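Local coordinates for DUF3829 domain-containing protein (Bacteroides thetaiotaomicron, PDB 3RH3) that is of unknown function but folds as an all-helical DUF3829-like protein, probably made as a lipoprotein, at residues N78-V81 with R82-K86; T147-A150 with E151-L155; Y181-H185 with A186-V190; E249-A252 with M253-Y257. One frame throughout, in Å; residues are numbered along the deposited sequence.

Interaction 1: N78-V81 with R82-K86; sequences NPEV and RQNLK
E80 and N84 lie side by side one turn apart, at the start of helix 79-111. The amide nitrogen ND2 of N84 comes to 3.8 Å from the methylene CG of E80, so the touch is between an amide and the carbon part of the glutamate, not its carboxylate. The amide carbon CG of N84 rests 3.2 Å from the backbone O of E80, but that oxygen is bonded by the N-H of N84 itself, at 2.9 Å. A parallel pair follows: V81 and L85 point the same way, with V81 CG1 3.8 Å from L85 CD1. V81 sets CG1 opposite its own nitrogen (chi1 165°), which turns this methyl along the helix to L85. With an alanine at N84, the E80 methylene would probably lose the amide lying beside it, and part of the packing on I142 of helix 115-154 would go too. Farther back, N78 is the N-cap: its OD1 takes the N-H of V81 at 3.0 Å in a nearly straight bond (164°), while its backbone O receives R82 N at 2.9 Å. P79, with no N-H to satisfy, fills the first helical position. R82 lays its CG 3.3 Å from N78 O and carries its guanidinium to the preceding loop, where NE bonds to P73 O. V81 packs on I142 and L146 of helix 115-154, and L85 on L143. Chemically, the cap pays for an N-H that no helical carbonyl can reach, and the apolar pair seats one side of this largely exposed first turn on helix 115-154.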
loop_
_atom_site.group_PDB
_atom_site.type_symbol
_atom_site.label_atom_id
_atom_site.label_comp_id
_atom_site.label_asym_id
_atom_site.label_seq_id
_atom_site.Cartn_x
_atom_site.Cartn_y
_atom_site.Cartn_z
ATOM N N ASN A 78 -17.360 8.921 -9.799
ATOM C CA ASN A 78 -18.041 10.205 -9.803
ATOM C C ASN A 78 -16.995 11.374 -9.889
ATOM O O ASN A 78 -15.798 11.119 -9.717
ATOM C CB ASN A 78 -19.003 10.346 -8.618
ATOM C CG ASN A 78 -18.391 10.468 -7.246
ATOM O OD1 ASN A 78 -17.341 11.076 -7.030
ATOM N ND2 ASN A 78 -19.116 9.986 -6.268
ATOM N N PRO A 79 -17.441 12.629 -10.197
ATOM C CA PRO A 79 -16.492 13.739 -10.403
ATOM C C PRO A 79 -15.562 14.040 -9.247
ATOM O O PRO A 79 -14.408 14.375 -9.485
ATOM C CB PRO A 79 -17.412 14.928 -10.692
ATOM C CG PRO A 79 -18.620 14.318 -11.303
ATOM C CD PRO A 79 -18.821 13.048 -10.551
ATOM N N GLU A 80 -16.048 13.938 -8.005
ATOM C CA GLU A 80 -15.235 14.169 -6.814
ATOM C C GLU A 80 -14.133 13.127 -6.776
ATOM O O GLU A 80 -12.956 13.479 -6.639
ATOM C CB GLU A 80 -16.116 14.127 -5.549
ATOM C CG GLU A 80 -15.408 14.463 -4.246
ATOM C CD GLU A 80 -16.265 14.376 -2.991
ATOM O OE1 GLU A 80 -17.276 13.633 -2.994
ATOM O OE2 GLU A 80 -15.912 15.045 -1.992
ATOM N N VAL A 81 -14.492 11.860 -7.004
ATOM C CA VAL A 81 -13.512 10.760 -6.997
ATOM C C VAL A 81 -12.470 10.970 -8.096
ATOM O O VAL A 81 -11.286 10.825 -7.821
ATOM C CB VAL A 81 -14.173 9.356 -7.074
ATOM C CG1 VAL A 81 -13.150 8.280 -7.426
ATOM C CG2 VAL A 81 -14.854 9.010 -5.749
ATOM N N ARG A 82 -12.899 11.354 -9.316
ATOM C CA ARG A 82 -11.986 11.573 -10.437
ATOM C C ARG A 82 -10.997 12.698 -10.115
ATOM O O ARG A 82 -9.799 12.537 -10.336
ATOM C CB ARG A 82 -12.760 11.877 -11.740
ATOM C CG ARG A 82 -13.605 10.717 -12.179
ATOM C CD ARG A 82 -14.608 11.180 -13.188
ATOM N NE ARG A 82 -14.033 11.261 -14.536
ATOM C CZ ARG A 82 -14.717 11.594 -15.619
ATOM N NH1 ARG A 82 -16.017 11.856 -15.537
ATOM N NH2 ARG A 82 -14.114 11.660 -16.794
ATOM N N GLN A 83 -11.500 13.819 -9.574
ATOM C CA GLN A 83 -10.656 14.945 -9.195
ATOM C C GLN A 83 -9.653 14.566 -8.068
ATOM O O GLN A 83 -8.469 14.931 -8.143
ATOM C CB GLN A 83 -11.528 16.154 -8.788
ATOM C CG GLN A 83 -10.718 17.418 -8.508
ATOM C CD GLN A 83 -9.785 17.876 -9.614
ATOM O OE1 GLN A 83 -10.022 17.687 -10.822
ATOM N NE2 GLN A 83 -8.702 18.526 -9.219
ATOM N N ASN A 84 -10.115 13.838 -7.043
ATOM C CA ASN A 84 -9.247 13.363 -5.951
ATOM C C ASN A 84 -8.136 12.473 -6.471
ATOM O O ASN A 84 -6.985 12.623 -6.066
ATOM C CB ASN A 84 -10.051 12.600 -4.883
ATOM C CG ASN A 84 -10.996 13.461 -4.104
ATOM O OD1 ASN A 84 -10.856 14.671 -4.055
ATOM N ND2 ASN A 84 -11.994 12.856 -3.492
ATOM N N LEU A 85 -8.460 11.578 -7.394
ATOM C CA LEU A 85 -7.455 10.694 -7.962
ATOM C C LEU A 85 -6.411 11.497 -8.758
ATOM O O LEU A 85 -5.206 11.263 -8.601
ATOM C CB LEU A 85 -8.114 9.611 -8.840
ATOM C CG LEU A 85 -8.816 8.462 -8.089
ATOM C CD1 LEU A 85 -9.710 7.666 -9.016
ATOM C CD2 LEU A 85 -7.802 7.539 -7.383
ATOM N N LYS A 86 -6.885 12.454 -9.578
ATOM C CA LYS A 86 -6.040 13.283 -10.434
ATOM C C LYS A 86 -5.096 14.161 -9.594
ATOM O O LYS A 86 -3.934 14.313 -9.947
ATOM C CB LYS A 86 -6.915 14.136 -11.369
ATOM C CG LYS A 86 -6.152 14.875 -12.459
ATOM C CD LYS A 86 -7.081 15.657 -13.365
ATOM C CE LYS A 86 -6.338 16.674 -14.190
ATOM N NZ LYS A 86 -6.132 17.934 -13.439
#

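Interaction 2: T147-A150 with E151-L155; sequences TEQA and ESELL
The backbone oxygen of A150 takes two N-H groups from the next turn: L154 N donates to it at 3.0 Å, and E153 N reaches it more weakly at 3.2 Å. The E153 N-H is thus shared, since it also bonds to the carbonyl O of Q149 at 3.3 Å with a bent angle of 140°. On the outer surface of the same turn, the side chains of Q149 and E153 cross obliquely. Q149 NE2 gives its hydrogen to E153 OE2 at 3.0 Å, almost straight at 168°; the acceptor lies in the plane of the amide and offers its anti lone pair, the one turned away from the other oxygen. Q149 gets there by bending at CG (chi2 61°), which folds its amide forward over the next turn, while the extended E153 leans back. OE2 also sits 3.4 Å from the carbonyl O of Q149, two acceptors with no bond between them. An alanine in place of E153 would probably leave Q149 NE2 without this acceptor and its amide freer to turn. On the buried side, A150 packs against A15 and I19 of helix 10-32, and T147 meets I19 and Y22 there, its hydroxyl bonded to L143 O. E148 and S152 touch helix 161-181 through M165 and K161. L154 closes the helix, and L155 is the first residue to leave helical angles. The arrangement is the last turns of helix 115-154 in an all-helical bundle, stitched outside by a glutamine-to-glutamate pair four residues apart.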
loop_
_atom_site.group_PDB
_atom_site.type_symbol
_atom_site.label_atom_id
_atom_site.label_comp_id
_atom_site.label_asym_id
_atom_site.label_seq_id
_atom_site.Cartn_x
_atom_site.Cartn_y
_atom_site.Cartn_z
ATOM N N THR A 147 -13.647 -0.272 -5.112
ATOM C CA THR A 147 -13.246 -1.611 -5.581
ATOM C C THR A 147 -14.126 -2.643 -4.847
ATOM O O THR A 147 -14.593 -3.581 -5.472
ATOM C CB THR A 147 -11.724 -1.805 -5.362
ATOM O OG1 THR A 147 -11.028 -0.837 -6.151
ATOM C CG2 THR A 147 -11.229 -3.184 -5.738
ATOM N N GLU A 148 -14.396 -2.410 -3.550
ATOM C CA GLU A 148 -15.230 -3.247 -2.682
ATOM C C GLU A 148 -16.670 -3.344 -3.219
ATOM O O GLU A 148 -17.192 -4.438 -3.342
ATOM C CB GLU A 148 -15.228 -2.677 -1.251
ATOM C CG GLU A 148 -15.673 -3.617 -0.146
ATOM C CD GLU A 148 -15.503 -3.069 1.260
ATOM O OE1 GLU A 148 -14.451 -2.451 1.549
ATOM O OE2 GLU A 148 -16.414 -3.299 2.089
ATOM N N GLN A 149 -17.291 -2.205 -3.537
ATOM C CA GLN A 149 -18.635 -2.129 -4.093
ATOM C C GLN A 149 -18.680 -2.854 -5.452
ATOM O O GLN A 149 -19.633 -3.590 -5.716
ATOM C CB GLN A 149 -19.065 -0.656 -4.233
ATOM C CG GLN A 149 -20.510 -0.440 -4.703
ATOM C CD GLN A 149 -21.548 -1.031 -3.768
ATOM O OE1 GLN A 149 -21.538 -0.791 -2.553
ATOM N NE2 GLN A 149 -22.468 -1.817 -4.319
ATOM N N ALA A 150 -17.645 -2.663 -6.291
ATOM C CA ALA A 150 -17.570 -3.319 -7.596
ATOM C C ALA A 150 -17.440 -4.830 -7.432
ATOM O O ALA A 150 -18.121 -5.576 -8.138
ATOM C CB ALA A 150 -16.404 -2.768 -8.404
ATOM N N GLU A 151 -16.598 -5.286 -6.474
ATOM C CA GLU A 151 -16.432 -6.709 -6.212
ATOM C C GLU A 151 -17.730 -7.315 -5.688
ATOM O O GLU A 151 -18.103 -8.376 -6.150
ATOM C CB GLU A 151 -15.261 -7.005 -5.261
ATOM C CG GLU A 151 -13.908 -7.124 -5.961
ATOM C CD GLU A 151 -13.653 -8.321 -6.874
ATOM O OE1 GLU A 151 -14.478 -8.595 -7.778
ATOM O OE2 GLU A 151 -12.571 -8.936 -6.735
ATOM N N SER A 152 -18.452 -6.624 -4.806
ATOM C CA SER A 152 -19.719 -7.117 -4.264
ATOM C C SER A 152 -20.750 -7.386 -5.376
ATOM O O SER A 152 -21.561 -8.307 -5.251
ATOM C CB SER A 152 -20.280 -6.132 -3.248
ATOM O OG SER A 152 -21.580 -6.522 -2.841
ATOM N N GLU A 153 -20.696 -6.595 -6.463
ATOM C CA GLU A 153 -21.587 -6.710 -7.616
ATOM C C GLU A 153 -21.169 -7.848 -8.538
ATOM O O GLU A 153 -22.030 -8.592 -9.017
ATOM C CB GLU A 153 -21.629 -5.386 -8.396
ATOM C CG GLU A 153 -22.460 -4.318 -7.708
ATOM C CD GLU A 153 -22.196 -2.889 -8.146
ATOM O OE1 GLU A 153 -22.039 -2.653 -9.367
ATOM O OE2 GLU A 153 -22.182 -1.998 -7.264
ATOM N N LEU A 154 -19.858 -7.971 -8.807
ATOM C CA LEU A 154 -19.334 -9.012 -9.682
ATOM C C LEU A 154 -19.352 -10.386 -9.017
ATOM O O LEU A 154 -19.346 -11.385 -9.726
ATOM C CB LEU A 154 -17.909 -8.658 -10.150
ATOM C CG LEU A 154 -17.827 -7.465 -11.141
ATOM C CD1 LEU A 154 -16.512 -6.742 -11.023
ATOM C CD2 LEU A 154 -18.096 -7.890 -12.573
ATOM N N LEU A 155 -19.412 -10.445 -7.670
ATOM C CA LEU A 155 -19.410 -11.700 -6.905
ATOM C C LEU A 155 -20.757 -12.013 -6.268
ATOM O O LEU A 155 -20.847 -12.970 -5.498
ATOM C CB LEU A 155 -18.338 -11.661 -5.802
ATOM C CG LEU A 155 -16.905 -11.401 -6.240
ATOM C CD1 LEU A 155 -16.054 -11.037 -5.048
ATOM C CD2 LEU A 155 -16.311 -12.605 -6.985
#

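Interaction 3: Y181-H185 with A186-V190; sequences YSRKH and AMDGV. With EDO (1,2-ethanediol), chain D.
Y181 and M187 meet across the connection between helices 161-181 and 189-207, which includes a type II beta turn from R183 to A186. M187, deposited as selenomethionine, sets CG opposite its backbone N (chi1 -169°), which carries the side chain to the Y181 ring in a Met-aromatic contact: its SE lies 3.5 Å from CE1 of Y181 and approaches the ring obliquely, and its CG lies 3.6 Å from CD1. This is the tight part. I192 packs on both residues, M236 and A239 of helix 216-240 press on the tyrosine, and the tyrosine OH is bonded to S246 N. The turn closes with A186 N donating to R183 O at 2.9 Å, from above the carbonyl plane. H185 takes the third position of the turn with a positive phi of 75°, a left-handed conformation most often left to glycine there.

The pairing of R183 with D188 is looser, though the arginine itself is buried and its NE bonds to S133 OG: NH1 and OD2 stay 4.0 Å apart, the oxygen well off the guanidinium plane, so charge alone links them. On the open side, H185 stacks its ring on Y126. A 1,2-ethanediol, probably from the crystallisation liquor, settles beside it, also bonded to Y245 O and to E46, which pairs with K184. H185 N gives its hydrogen to the diol O2 at 3.1 Å, and ND1 holds O1 weakly at 3.4 Å, at the edge of the imidazole and in its plane.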
loop_
_atom_site.group_PDB
_atom_site.type_symbol
_atom_site.label_atom_id
_atom_site.label_comp_id
_atom_site.label_asym_id
_atom_site.label_seq_id
_atom_site.Cartn_x
_atom_site.Cartn_y
_atom_site.Cartn_z
ATOM N N TYR A 181 4.437 1.388 7.879
ATOM C CA TYR A 181 5.671 0.922 8.464
ATOM C C TYR A 181 6.886 1.319 7.598
ATOM O O TYR A 181 7.896 1.756 8.157
ATOM C CB TYR A 181 5.634 -0.595 8.675
ATOM C CG TYR A 181 6.926 -1.100 9.267
ATOM C CD1 TYR A 181 7.198 -0.954 10.629
ATOM C CD2 TYR A 181 7.927 -1.631 8.454
ATOM C CE1 TYR A 181 8.443 -1.272 11.153
ATOM C CE2 TYR A 181 9.158 -2.011 8.982
ATOM C CZ TYR A 181 9.401 -1.856 10.338
ATOM O OH TYR A 181 10.637 -2.175 10.839
ATOM N N SER A 182 6.779 1.163 6.262
ATOM C CA SER A 182 7.833 1.376 5.255
ATOM C C SER A 182 8.476 2.788 5.223
ATOM O O SER A 182 9.335 3.034 4.389
ATOM C CB SER A 182 7.268 1.083 3.865
ATOM O OG SER A 182 6.592 2.179 3.255
ATOM N N ARG A 183 8.027 3.710 6.051
ATOM C CA ARG A 183 8.497 5.084 6.048
ATOM C C ARG A 183 9.764 5.203 6.877
ATOM O O ARG A 183 9.722 5.460 8.083
ATOM C CB ARG A 183 7.396 6.032 6.553
ATOM C CG ARG A 183 6.149 5.976 5.705
ATOM C CD ARG A 183 4.985 6.687 6.329
ATOM N NE ARG A 183 3.836 6.524 5.452
ATOM C CZ ARG A 183 2.709 7.214 5.524
ATOM N NH1 ARG A 183 2.551 8.143 6.460
ATOM N NH2 ARG A 183 1.736 6.993 4.652
ATOM N N LYS A 184 10.890 4.969 6.219
ATOM C CA LYS A 184 12.221 5.078 6.788
ATOM C C LYS A 184 12.390 6.479 7.373
ATOM O O LYS A 184 12.016 7.455 6.735
ATOM C CB LYS A 184 13.243 4.779 5.691
ATOM C CG LYS A 184 14.685 4.922 6.071
ATOM C CD LYS A 184 15.548 4.265 5.008
ATOM C CE LYS A 184 16.968 4.750 5.101
ATOM N NZ LYS A 184 17.635 4.272 6.334
ATOM N N HIS A 185 12.863 6.549 8.635
ATOM C CA HIS A 185 13.061 7.770 9.425
ATOM C C HIS A 185 11.731 8.362 9.940
ATOM O O HIS A 185 11.747 9.432 10.555
ATOM C CB HIS A 185 13.835 8.823 8.631
ATOM C CG HIS A 185 14.668 9.731 9.473
ATOM N ND1 HIS A 185 15.863 9.312 10.018
ATOM C CD2 HIS A 185 14.473 11.034 9.786
ATOM C CE1 HIS A 185 16.353 10.365 10.658
ATOM N NE2 HIS A 185 15.553 11.427 10.540
ATOM N N ALA A 186 10.589 7.660 9.745
ATOM C CA ALA A 186 9.290 8.207 10.137
ATOM C C ALA A 186 8.196 7.139 10.265
ATOM O O ALA A 186 7.048 7.399 9.929
ATOM C CB ALA A 186 8.857 9.260 9.118
HETATM N N MSE A 187 8.531 5.963 10.782
HETATM C CA MSE A 187 7.559 4.878 11.013
HETATM C C MSE A 187 6.368 5.426 11.841
HETATM O O MSE A 187 6.555 5.985 12.913
HETATM C CB MSE A 187 8.248 3.725 11.739
HETATM C CG MSE A 187 7.393 2.479 11.775
HETATM SE SE MSE A 187 7.805 1.445 13.303
HETATM C CE MSE A 187 7.045 2.660 14.661
ATOM N N ASP A 188 5.185 5.360 11.284
ATOM C CA ASP A 188 3.996 5.958 11.885
ATOM C C ASP A 188 3.266 4.966 12.775
ATOM O O ASP A 188 2.312 4.323 12.327
ATOM C CB ASP A 188 3.077 6.486 10.756
ATOM C CG ASP A 188 2.073 7.540 11.183
ATOM O OD1 ASP A 188 1.775 7.628 12.408
ATOM O OD2 ASP A 188 1.551 8.249 10.296
ATOM N N GLY A 189 3.711 4.899 14.040
ATOM C CA GLY A 189 3.213 3.996 15.067
ATOM C C GLY A 189 1.725 4.042 15.339
ATOM O O GLY A 189 1.044 3.017 15.286
ATOM N N VAL A 190 1.221 5.237 15.627
ATOM C CA VAL A 190 -0.160 5.506 15.973
ATOM C C VAL A 190 -1.088 5.076 14.819
ATOM O O VAL A 190 -2.092 4.400 15.072
ATOM C CB VAL A 190 -0.328 7.004 16.406
ATOM C CG1 VAL A 190 -0.084 7.988 15.247
ATOM C CG2 VAL A 190 -1.675 7.257 17.077
HETATM C C1 EDO D . 16.655 4.839 9.500
HETATM O O1 EDO D . 16.428 6.150 8.955
HETATM C C2 EDO D . 15.416 3.946 9.388
HETATM O O2 EDO D . 14.289 4.332 10.214
#

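Interaction 4: E249-A252 with M253-Y257; sequences EYQA and MSEAY
Helix 247-257, the last helix of the chain, sets M253 against E249 and E255 against Q251, each pair one turn apart. M253, a selenomethionine in the crystal, bends back on itself at its last torsion (chi3 -73°), which brings the methyl CE to 3.3 Å from the backbone O of E249 and to 4.0 Å from its CB. That same carbonyl takes M253 N at 2.9 Å, so one residue both bonds and covers the oxygen. M253 is buried against M236 and A239 of helix 216-240, while Y250 and S254 pack on M178 of helix 161-181. On the outer side, the side chains of Q251 and E255 lean across one another with amide and carboxylate planes 73° apart. NE2 of Q251 reaches OE2 of E255 in a weak bond at 3.4 Å, bent to 127°. S254 keeps its hydroxyl against the helix: OG is 3.1 Å from Q251 O and 3.2 Å from Y250 O, and its one proton may serve either. Both carbonyls already accept a backbone N-H, E255 N to Q251 O at 3.0 Å among them. The chemistry therefore differs: on the inner side a methyl covers the E249 carbonyl and CB, while the carboxylate turns to K238 and K242, which probably keep it charged; the exposed Q251 and E255 make a loose amide-carboxylate contact that probably adds little to the backbone bonds.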
loop_
_atom_site.group_PDB
_atom_site.type_symbol
_atom_site.label_atom_id
_atom_site.label_comp_id
_atom_site.label_asym_id
_atom_site.label_seq_id
_atom_site.Cartn_x
_atom_site.Cartn_y
_atom_site.Cartn_z
ATOM N N GLU A 249 13.697 -5.719 9.136
ATOM C CA GLU A 249 12.311 -6.097 9.448
ATOM C C GLU A 249 11.432 -5.963 8.227
ATOM O O GLU A 249 10.609 -6.832 7.969
ATOM C CB GLU A 249 11.748 -5.242 10.604
ATOM C CG GLU A 249 12.351 -5.571 11.964
ATOM C CD GLU A 249 11.671 -6.689 12.731
ATOM O OE1 GLU A 249 10.889 -7.457 12.120
ATOM O OE2 GLU A 249 11.909 -6.787 13.957
ATOM N N TYR A 250 11.607 -4.886 7.475
ATOM C CA TYR A 250 10.815 -4.612 6.283
ATOM C C TYR A 250 11.086 -5.651 5.186
ATOM O O TYR A 250 10.135 -6.177 4.609
ATOM C CB TYR A 250 11.058 -3.193 5.772
ATOM C CG TYR A 250 10.118 -2.812 4.657
ATOM C CD1 TYR A 250 8.736 -2.834 4.846
ATOM C CD2 TYR A 250 10.598 -2.513 3.388
ATOM C CE1 TYR A 250 7.858 -2.556 3.800
ATOM C CE2 TYR A 250 9.729 -2.216 2.338
ATOM C CZ TYR A 250 8.358 -2.244 2.550
ATOM O OH TYR A 250 7.481 -1.938 1.536
ATOM N N GLN A 251 12.357 -5.950 4.920
ATOM C CA GLN A 251 12.725 -6.956 3.928
ATOM C C GLN A 251 12.131 -8.323 4.318
ATOM O O GLN A 251 11.450 -8.921 3.498
ATOM C CB GLN A 251 14.255 -7.040 3.737
ATOM C CG GLN A 251 14.797 -6.014 2.738
ATOM C CD GLN A 251 14.097 -6.060 1.392
ATOM O OE1 GLN A 251 13.435 -5.097 0.981
ATOM N NE2 GLN A 251 14.177 -7.198 0.704
ATOM N N ALA A 252 12.298 -8.745 5.585
ATOM C CA ALA A 252 11.771 -10.008 6.119
ATOM C C ALA A 252 10.261 -10.114 5.953
ATOM O O ALA A 252 9.761 -11.113 5.431
ATOM C CB ALA A 252 12.126 -10.148 7.587
HETATM N N MSE A 253 9.529 -9.092 6.417
HETATM C CA MSE A 253 8.087 -9.100 6.348
HETATM C C MSE A 253 7.574 -8.980 4.920
HETATM O O MSE A 253 6.540 -9.579 4.610
HETATM C CB MSE A 253 7.519 -7.978 7.205
HETATM C CG MSE A 253 7.563 -8.286 8.709
HETATM SE SE MSE A 253 6.560 -6.896 9.633
HETATM C CE MSE A 253 7.993 -5.462 9.367
ATOM N N SER A 254 8.248 -8.201 4.061
ATOM C CA SER A 254 7.760 -8.054 2.681
ATOM C C SER A 254 7.939 -9.363 1.920
ATOM O O SER A 254 7.045 -9.760 1.205
ATOM C CB SER A 254 8.417 -6.877 1.958
ATOM O OG SER A 254 9.766 -7.136 1.621
ATOM N N GLU A 255 9.005 -10.080 2.191
ATOM C CA GLU A 255 9.276 -11.395 1.583
ATOM C C GLU A 255 8.316 -12.461 2.106
ATOM O O GLU A 255 7.776 -13.212 1.301
ATOM C CB GLU A 255 10.720 -11.839 1.824
ATOM C CG GLU A 255 11.741 -11.031 1.041
ATOM C CD GLU A 255 13.188 -11.350 1.370
ATOM O OE1 GLU A 255 13.444 -12.411 1.986
ATOM O OE2 GLU A 255 14.068 -10.536 1.010
ATOM N N ALA A 256 8.048 -12.464 3.434
ATOM C CA ALA A 256 7.194 -13.451 4.086
ATOM C C ALA A 256 5.719 -13.342 3.721
ATOM O O ALA A 256 5.011 -14.350 3.784
ATOM C CB ALA A 256 7.340 -13.349 5.598
ATOM N N TYR A 257 5.234 -12.145 3.383
ATOM C CA TYR A 257 3.800 -11.938 3.183
ATOM C C TYR A 257 3.372 -11.487 1.783
ATOM O O TYR A 257 2.174 -11.479 1.504
ATOM C CB TYR A 257 3.296 -10.955 4.246
ATOM C CG TYR A 257 3.507 -11.550 5.624
ATOM C CD1 TYR A 257 2.783 -12.665 6.039
ATOM C CD2 TYR A 257 4.495 -11.062 6.473
ATOM C CE1 TYR A 257 3.053 -13.291 7.257
ATOM C CE2 TYR A 257 4.734 -11.647 7.716
ATOM C CZ TYR A 257 4.033 -12.782 8.090
ATOM O OH TYR A 257 4.267 -13.382 9.303
#

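Each of the four contacts is local, and only interactions 3 and 4 touch. Their centres are 15 Å apart, and Y181 joins them: its OH lies 3.3 Å from E249 CB, its CE2 3.7 Å from M253 CE. Interactions 1 and 2 have centres 19 Å apart and nearest atoms about 9 Å apart, yet V81 and N84 of the first pack on helix 115-154, whose end forms the second. Interactions 1 and 4 lie on opposite sides of the chain's centre, about 33 Å between centres. No active site is known; the 1,2-ethanediol sits at interaction 3, and a di(hydroxyethyl)ether lies about 4 Å from the R82 side chain.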